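Local coordinates for protein putative enoyl-CoA hydratase (Streptomyces coelicolor A3, PDB 3G64) that probably hydrates enoyl-CoA thioesters, as a putative lyase of the enoyl-CoA hydratase/isomerase (crotonase) family, at residues D25-V30 with V62-L67; P115-L120 with T211-L216. All blocks are in the same frame, centred on the assembly; numbering follows the deposited sequence.

Overall arrangement
Interactions 1 and 2 share one sheet, their centres 8 Å apart: interaction 1 pairs strands 27-32 and 64-69 edge to edge, and interaction 2 lays helix 205-217 over strand 116-120, the next strand. The seam between them is backbone pairing: Leu-65 O lies 2.7 Å from Ile-117 N, and Leu-67 N lies 2.7 Å from Ile-117 O, both probable hydrogen bonds. Beside that seam Val-66 CG2 packs 3.6 Å from Ala-213 CB, so the helix of interaction 2 also reaches the strand pair of interaction 1. The two follow each other along the chain, and both are structural packing of the crotonase-like core.

Interaction 1 of 2, residues D25-V30 with V62-L67; sequences DGVATV and VRALVL
The guanidinium of Arg-63 meets the carboxylate of Asp-25 edge-on: OD1 of Asp-25 lies in the guanidinium plane, 4.0 Å from NH2 of Arg-63, a long salt bridge with the two planes 76° apart. Gly-26 CA and the carbonyl oxygen of Asp-25 approach the same group obliquely. A bend at chi3 (-57°) turns the arginine's end back toward the 25-26 turn, and its NE is held by the carbonyl of Ala-217. Gly-26 has positive phi, and a CB there would run into NH1 of Arg-63. Its carbonyl oxygen takes a nearly straight bond, in the carbonyl plane, from Arg-63 N at 2.7 Å, plus a weak one from Ala-64 N. From there the strands pair in parallel: Ala-28 N donates to Ala-64 O (2.9 Å), Val-66 N to Ala-28 O (2.8 Å), and Val-30 N to Val-66 O (2.8 Å, 180° at the hydrogen). Val-27, Thr-29, Ala-64 and Val-66 occupy one face, where helix 205-217 covers Val-27 and Val-66. On the other, CG2 of Val-30, anti to its carbonyl carbon, reaches across to CD1 of Leu-65 at 3.8 Å, while Ala-28 CB touches Val-62 CG1 at 3.8 Å. Helix 43-58 packs on Val-30 and Leu-65, which buries this aliphatic layer between helix and sheet. The parallel strands 27-32 and 64-69, linked through helix 43-58, are a beta-alpha-beta unit in the sheet of the crotonase fold.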
ATOM      1  N   ASP A  25      15.129  31.432   8.823  1.00 43.92           N
ATOM      2  CA  ASP A  25      14.112  31.820   7.840  1.00 45.75           C
ATOM      3  C   ASP A  25      13.063  30.717   7.694  1.00 38.48           C
ATOM      4  O   ASP A  25      12.724  30.308   6.584  1.00 36.43           O
ATOM      5  CB  ASP A  25      14.774  32.097   6.487  1.00 52.83           C
ATOM      6  CG  ASP A  25      13.907  32.962   5.561  1.00 65.34           C
ATOM      7  OD1 ASP A  25      12.827  33.438   5.991  1.00 64.33           O
ATOM      8  OD2 ASP A  25      14.322  33.166   4.395  1.00 71.15           O
ATOM      9  N   GLY A  26      12.586  30.214   8.826  1.00 33.71           N
ATOM     10  CA  GLY A  26      11.507  29.234   8.829  1.00 35.32           C
ATOM     11  C   GLY A  26      11.900  27.788   8.545  1.00 36.65           C
ATOM     12  O   GLY A  26      11.025  26.925   8.463  1.00 34.62           O
ATOM     13  N   VAL A  27      13.197  27.519   8.375  1.00 33.30           N
ATOM     14  CA  VAL A  27      13.666  26.149   8.227  1.00 30.68           C
ATOM     15  C   VAL A  27      14.425  25.726   9.480  1.00 32.08           C
ATOM     16  O   VAL A  27      15.405  26.360   9.851  1.00 27.25           O
ATOM     17  CB  VAL A  27      14.594  25.982   7.019  1.00 32.84           C
ATOM     18  CG1 VAL A  27      15.157  24.577   6.979  1.00 31.21           C
ATOM     19  CG2 VAL A  27      13.847  26.262   5.749  1.00 33.29           C
ATOM     20  N   ALA A  28      13.946  24.680  10.158  1.00 29.29           N
ATOM     21  CA  ALA A  28      14.692  24.118  11.276  1.00 24.14           C
ATOM     22  C   ALA A  28      15.622  23.026  10.777  1.00 31.22           C
ATOM     23  O   ALA A  28      15.228  22.184   9.965  1.00 33.38           O
ATOM     24  CB  ALA A  28      13.730  23.554  12.303  1.00 29.09           C
ATOM     25  N   THR A  29      16.861  23.029  11.257  1.00 29.77           N
ATOM     26  CA  THR A  29      17.754  21.903  11.027  1.00 28.56           C
ATOM     27  C   THR A  29      18.079  21.245  12.354  1.00 29.49           C
ATOM     28  O   THR A  29      18.547  21.898  13.287  1.00 28.94           O
ATOM     29  CB  THR A  29      19.064  22.336  10.326  1.00 32.12           C
ATOM     30  OG1 THR A  29      18.734  23.056   9.133  1.00 33.27           O
ATOM     31  CG2 THR A  29      19.887  21.112   9.956  1.00 31.32           C
ATOM     32  N   VAL A  30      17.782  19.953  12.452  1.00 24.65           N
ATOM     33  CA  VAL A  30      18.051  19.198  13.666  1.00 21.38           C
ATOM     34  C   VAL A  30      19.156  18.227  13.300  1.00 24.55           C
ATOM     35  O   VAL A  30      18.967  17.313  12.485  1.00 26.28           O
ATOM     36  CB  VAL A  30      16.793  18.434  14.173  1.00 23.97           C
ATOM     37  CG1 VAL A  30      17.105  17.631  15.455  1.00 26.06           C
ATOM     38  CG2 VAL A  30      15.625  19.414  14.429  1.00 23.54           C
ATOM     39  N   VAL A  62       8.109  26.730  12.317  1.00 41.85           N
ATOM     40  CA  VAL A  62       8.887  26.577  11.120  1.00 36.28           C
ATOM     41  C   VAL A  62       7.988  26.085   9.997  1.00 30.63           C
ATOM     42  O   VAL A  62       6.851  25.667  10.236  1.00 29.66           O
ATOM     43  CB  VAL A  62      10.064  25.610  11.369  1.00 39.43           C
ATOM     44  CG1 VAL A  62      10.822  26.031  12.634  1.00 39.75           C
ATOM     45  CG2 VAL A  62       9.575  24.177  11.506  1.00 32.97           C
ATOM     46  N   ARG A  63       8.501  26.153   8.776  1.00 26.89           N
ATOM     47  CA  ARG A  63       7.768  25.735   7.597  1.00 29.89           C
ATOM     48  C   ARG A  63       8.399  24.505   6.979  1.00 28.99           C
ATOM     49  O   ARG A  63       7.873  23.968   6.020  1.00 31.41           O
ATOM     50  CB  ARG A  63       7.689  26.887   6.565  1.00 33.85           C
ATOM     51  CG  ARG A  63       7.019  28.153   7.105  1.00 34.25           C
ATOM     52  CD  ARG A  63       6.756  29.255   6.047  1.00 36.25           C
ATOM     53  NE  ARG A  63       7.941  29.731   5.321  1.00 38.69           N
ATOM     54  CZ  ARG A  63       8.844  30.599   5.787  1.00 39.86           C
ATOM     55  NH1 ARG A  63       8.741  31.106   7.007  1.00 38.30           N
ATOM     56  NH2 ARG A  63       9.870  30.954   5.021  1.00 39.42           N
ATOM     57  N   ALA A  64       9.525  24.058   7.532  1.00 26.53           N
ATOM     58  CA  ALA A  64      10.177  22.821   7.089  1.00 24.56           C
ATOM     59  C   ALA A  64      11.221  22.424   8.109  1.00 28.49           C
ATOM     60  O   ALA A  64      11.812  23.273   8.790  1.00 28.20           O
ATOM     61  CB  ALA A  64      10.849  22.993   5.720  1.00 24.61           C
ATOM     62  N   LEU A  65      11.477  21.128   8.201  1.00 28.33           N
ATOM     63  CA  LEU A  65      12.503  20.650   9.110  1.00 24.94           C
ATOM     64  C   LEU A  65      13.363  19.591   8.431  1.00 23.82           C
ATOM     65  O   LEU A  65      12.857  18.640   7.801  1.00 25.92           O
ATOM     66  CB  LEU A  65      11.858  20.128  10.415  1.00 24.03           C
ATOM     67  CG  LEU A  65      12.825  19.612  11.499  1.00 26.94           C
ATOM     68  CD1 LEU A  65      12.199  19.744  12.883  1.00 27.89           C
ATOM     69  CD2 LEU A  65      13.231  18.177  11.235  1.00 25.39           C
ATOM     70  N   VAL A  66      14.668  19.778   8.546  1.00 25.30           N
ATOM     71  CA  VAL A  66      15.653  18.812   8.073  1.00 24.68           C
ATOM     72  C   VAL A  66      16.207  18.056   9.264  1.00 27.69           C
ATOM     73  O   VAL A  66      16.610  18.655  10.277  1.00 29.31           O
ATOM     74  CB  VAL A  66      16.818  19.497   7.338  1.00 28.13           C
ATOM     75  CG1 VAL A  66      17.881  18.465   6.929  1.00 27.50           C
ATOM     76  CG2 VAL A  66      16.308  20.275   6.117  1.00 24.61           C
ATOM     77  N   LEU A  67      16.203  16.734   9.157  1.00 24.77           N
ATOM     78  CA  LEU A  67      16.804  15.882  10.169  1.00 22.69           C
ATOM     79  C   LEU A  67      18.116  15.331   9.579  1.00 23.86           C
ATOM     80  O   LEU A  67      18.121  14.689   8.542  1.00 26.21           O
ATOM     81  CB  LEU A  67      15.827  14.749  10.536  1.00 24.27           C
ATOM     82  CG  LEU A  67      16.212  13.683  11.586  1.00 31.99           C
ATOM     83  CD1 LEU A  67      16.653  14.323  12.890  1.00 27.84           C
ATOM     84  CD2 LEU A  67      15.038  12.684  11.860  1.00 29.79           C
TER

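Interaction 2 of 2, residues P115-L120 with T211-L216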
ATOM      1  N   PRO A 115       6.594  19.818   6.643  1.00 27.16           N
ATOM      2  CA  PRO A 115       7.326  18.694   6.061  1.00 26.60           C
ATOM      3  C   PRO A 115       8.649  18.449   6.788  1.00 28.83           C
ATOM      4  O   PRO A 115       9.366  19.386   7.186  1.00 23.81           O
ATOM      5  CB  PRO A 115       7.628  19.145   4.606  1.00 29.53           C
ATOM      6  CG  PRO A 115       7.154  20.550   4.492  1.00 31.13           C
ATOM      7  CD  PRO A 115       6.506  20.995   5.758  1.00 25.70           C
ATOM      8  N   VAL A 116       8.964  17.174   6.944  1.00 23.21           N
ATOM      9  CA  VAL A 116      10.212  16.766   7.555  1.00 20.31           C
ATOM     10  C   VAL A 116      11.026  16.056   6.491  1.00 23.54           C
ATOM     11  O   VAL A 116      10.497  15.203   5.763  1.00 26.40           O
ATOM     12  CB  VAL A 116       9.930  15.832   8.761  1.00 26.03           C
ATOM     13  CG1 VAL A 116      11.232  15.210   9.291  1.00 25.71           C
ATOM     14  CG2 VAL A 116       9.191  16.617   9.851  1.00 19.95           C
ATOM     15  N   ILE A 117      12.302  16.424   6.382  1.00 21.22           N
ATOM     16  CA  ILE A 117      13.184  15.874   5.363  1.00 22.57           C
ATOM     17  C   ILE A 117      14.386  15.194   6.042  1.00 25.32           C
ATOM     18  O   ILE A 117      15.081  15.813   6.849  1.00 30.45           O
ATOM     19  CB  ILE A 117      13.693  17.029   4.456  1.00 24.28           C
ATOM     20  CG1 ILE A 117      12.494  17.734   3.813  1.00 28.13           C
ATOM     21  CG2 ILE A 117      14.750  16.536   3.444  1.00 22.16           C
ATOM     22  CD1 ILE A 117      12.698  19.208   3.653  1.00 37.34           C
ATOM     23  N   ALA A 118      14.618  13.921   5.741  1.00 24.38           N
ATOM     24  CA  ALA A 118      15.803  13.232   6.275  1.00 24.53           C
ATOM     25  C   ALA A 118      16.944  13.274   5.270  1.00 25.87           C
ATOM     26  O   ALA A 118      16.782  12.863   4.105  1.00 25.80           O
ATOM     27  CB  ALA A 118      15.470  11.782   6.659  1.00 22.39           C
ATOM     28  N   ALA A 119      18.084  13.804   5.708  1.00 25.27           N
ATOM     29  CA  ALA A 119      19.264  13.932   4.850  1.00 24.13           C
ATOM     30  C   ALA A 119      20.125  12.704   5.108  1.00 23.45           C
ATOM     31  O   ALA A 119      20.795  12.623   6.146  1.00 25.41           O
ATOM     32  CB  ALA A 119      20.047  15.223   5.214  1.00 21.81           C
ATOM     33  N   LEU A 120      20.096  11.736   4.196  1.00 22.05           N
ATOM     34  CA  LEU A 120      20.666  10.413   4.484  1.00 22.40           C
ATOM     35  C   LEU A 120      21.990  10.130   3.781  1.00 25.92           C
ATOM     36  O   LEU A 120      22.182  10.501   2.622  1.00 26.10           O
ATOM     37  CB  LEU A 120      19.682   9.307   4.088  1.00 21.75           C
ATOM     38  CG  LEU A 120      18.264   9.341   4.694  1.00 24.18           C
ATOM     39  CD1 LEU A 120      17.470   8.203   4.101  1.00 24.37           C
ATOM     40  CD2 LEU A 120      18.363   9.190   6.198  1.00 20.79           C
ATOM     41  N   THR A 211      18.196  22.459   0.180  1.00 32.68           N
ATOM     42  CA  THR A 211      17.577  23.084  -0.998  1.00 34.18           C
ATOM     43  C   THR A 211      16.095  22.695  -1.030  1.00 32.61           C
ATOM     44  O   THR A 211      15.211  23.539  -1.233  1.00 31.17           O
ATOM     45  CB  THR A 211      18.299  22.656  -2.320  1.00 30.99           C
ATOM     46  OG1 THR A 211      19.634  23.196  -2.352  1.00 35.86           O
ATOM     47  CG2 THR A 211      17.542  23.129  -3.560  1.00 28.99           C
ATOM     48  N   LEU A 212      15.816  21.416  -0.791  1.00 30.85           N
ATOM     49  CA  LEU A 212      14.427  20.966  -0.776  1.00 28.69           C
ATOM     50  C   LEU A 212      13.647  21.667   0.343  1.00 29.07           C
ATOM     51  O   LEU A 212      12.512  22.076   0.145  1.00 26.51           O
ATOM     52  CB  LEU A 212      14.331  19.444  -0.647  1.00 30.67           C
ATOM     53  CG  LEU A 212      12.914  18.915  -0.394  1.00 28.48           C
ATOM     54  CD1 LEU A 212      11.978  19.270  -1.539  1.00 29.58           C
ATOM     55  CD2 LEU A 212      12.979  17.413  -0.231  1.00 29.22           C
ATOM     56  N   ALA A 213      14.271  21.826   1.512  1.00 29.58           N
ATOM     57  CA  ALA A 213      13.596  22.480   2.645  1.00 30.66           C
ATOM     58  C   ALA A 213      13.201  23.903   2.295  1.00 29.12           C
ATOM     59  O   ALA A 213      12.103  24.361   2.591  1.00 26.29           O
ATOM     60  CB  ALA A 213      14.491  22.485   3.873  1.00 29.31           C
ATOM     61  N   ARG A 214      14.146  24.612   1.677  1.00 28.11           N
ATOM     62  CA  ARG A 214      13.939  25.991   1.278  1.00 26.60           C
ATOM     63  C   ARG A 214      12.863  26.097   0.177  1.00 29.61           C
ATOM     64  O   ARG A 214      12.048  27.007   0.187  1.00 29.57           O
ATOM     65  CB  ARG A 214      15.281  26.595   0.794  1.00 31.11           C
ATOM     66  CG  ARG A 214      15.187  28.063   0.393  1.00 39.77           C
ATOM     67  CD  ARG A 214      14.510  28.897   1.475  1.00 41.91           C
ATOM     68  NE  ARG A 214      15.326  28.921   2.679  1.00 45.29           N
ATOM     69  CZ  ARG A 214      14.893  29.289   3.880  1.00 44.29           C
ATOM     70  NH1 ARG A 214      13.632  29.668   4.053  1.00 40.47           N
ATOM     71  NH2 ARG A 214      15.729  29.263   4.915  1.00 45.26           N
ATOM     72  N   ARG A 215      12.879  25.171  -0.776  1.00 30.54           N
ATOM     73  CA  ARG A 215      11.834  25.102  -1.785  1.00 31.38           C
ATOM     74  C   ARG A 215      10.453  24.994  -1.137  1.00 37.45           C
ATOM     75  O   ARG A 215       9.526  25.725  -1.505  1.00 37.73           O
ATOM     76  CB  ARG A 215      12.066  23.925  -2.737  1.00 32.55           C
ATOM     77  CG  ARG A 215      10.936  23.770  -3.746  1.00 37.87           C
ATOM     78  CD  ARG A 215      11.151  22.662  -4.758  1.00 39.14           C
ATOM     79  NE  ARG A 215      10.025  22.642  -5.683  1.00 42.78           N
ATOM     80  CZ  ARG A 215       9.754  21.674  -6.555  1.00 42.96           C
ATOM     81  NH1 ARG A 215      10.520  20.604  -6.645  1.00 35.45           N
ATOM     82  NH2 ARG A 215       8.690  21.779  -7.340  1.00 46.61           N
ATOM     83  N   LEU A 216      10.320  24.089  -0.166  1.00 35.19           N
ATOM     84  CA  LEU A 216       9.054  23.907   0.550  1.00 32.68           C
ATOM     85  C   LEU A 216       8.716  25.143   1.378  1.00 31.02           C
ATOM     86  O   LEU A 216       7.571  25.581   1.383  1.00 31.13           O
ATOM     87  CB  LEU A 216       9.106  22.658   1.451  1.00 31.29           C
ATOM     88  CG  LEU A 216       9.061  21.331   0.691  1.00 31.39           C
ATOM     89  CD1 LEU A 216       9.656  20.199   1.532  1.00 30.99           C
ATOM     90  CD2 LEU A 216       7.636  21.002   0.291  1.00 31.27           C
TER
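Ile-117 drives its CD1 methyl into the helix between Leu-212, Ala-213 and Leu-216. The tightest approach is to the helix backbone, CD1 lying 3.5 Å from Ala-213 CA, with Ala-213 CB at 3.7 Å and Leu-216 CD1 at 3.8 Å. With CG1 anti to the carbonyl carbon (chi1 -59°), the isoleucine sends this branch to the helix, while CG1 and CG2 both lie beside CD2 of Leu-212. Pro-115 and Leu-216 lie alongside, pointing opposite ways, with CD1 of Leu-216 3.8 Å from CB of the proline. Segment 211-216 of helix 205-217 runs nearly antiparallel to strand 116-120, the axes 168° apart and 9.3 Å at closest approach, as part of an alpha layer on the sheet of the crotonase-like core. Cutting Ile-117 back to an alanine is likely to open a gap against Ala-213 and deprive Leu-212 and Leu-216 of their shared apolar partner. Beyond Ile-117 the strand leaves segment 211-216; Ala-119 touches Asp-206 and Ala-209, earlier in the same helix. Thr-211 and Arg-215 are exposed and do not touch the strand; Arg-215 makes a salt bridge to Asp-183 of a second subunit, whose Leu-181 packs on Leu-212 and Leu-216.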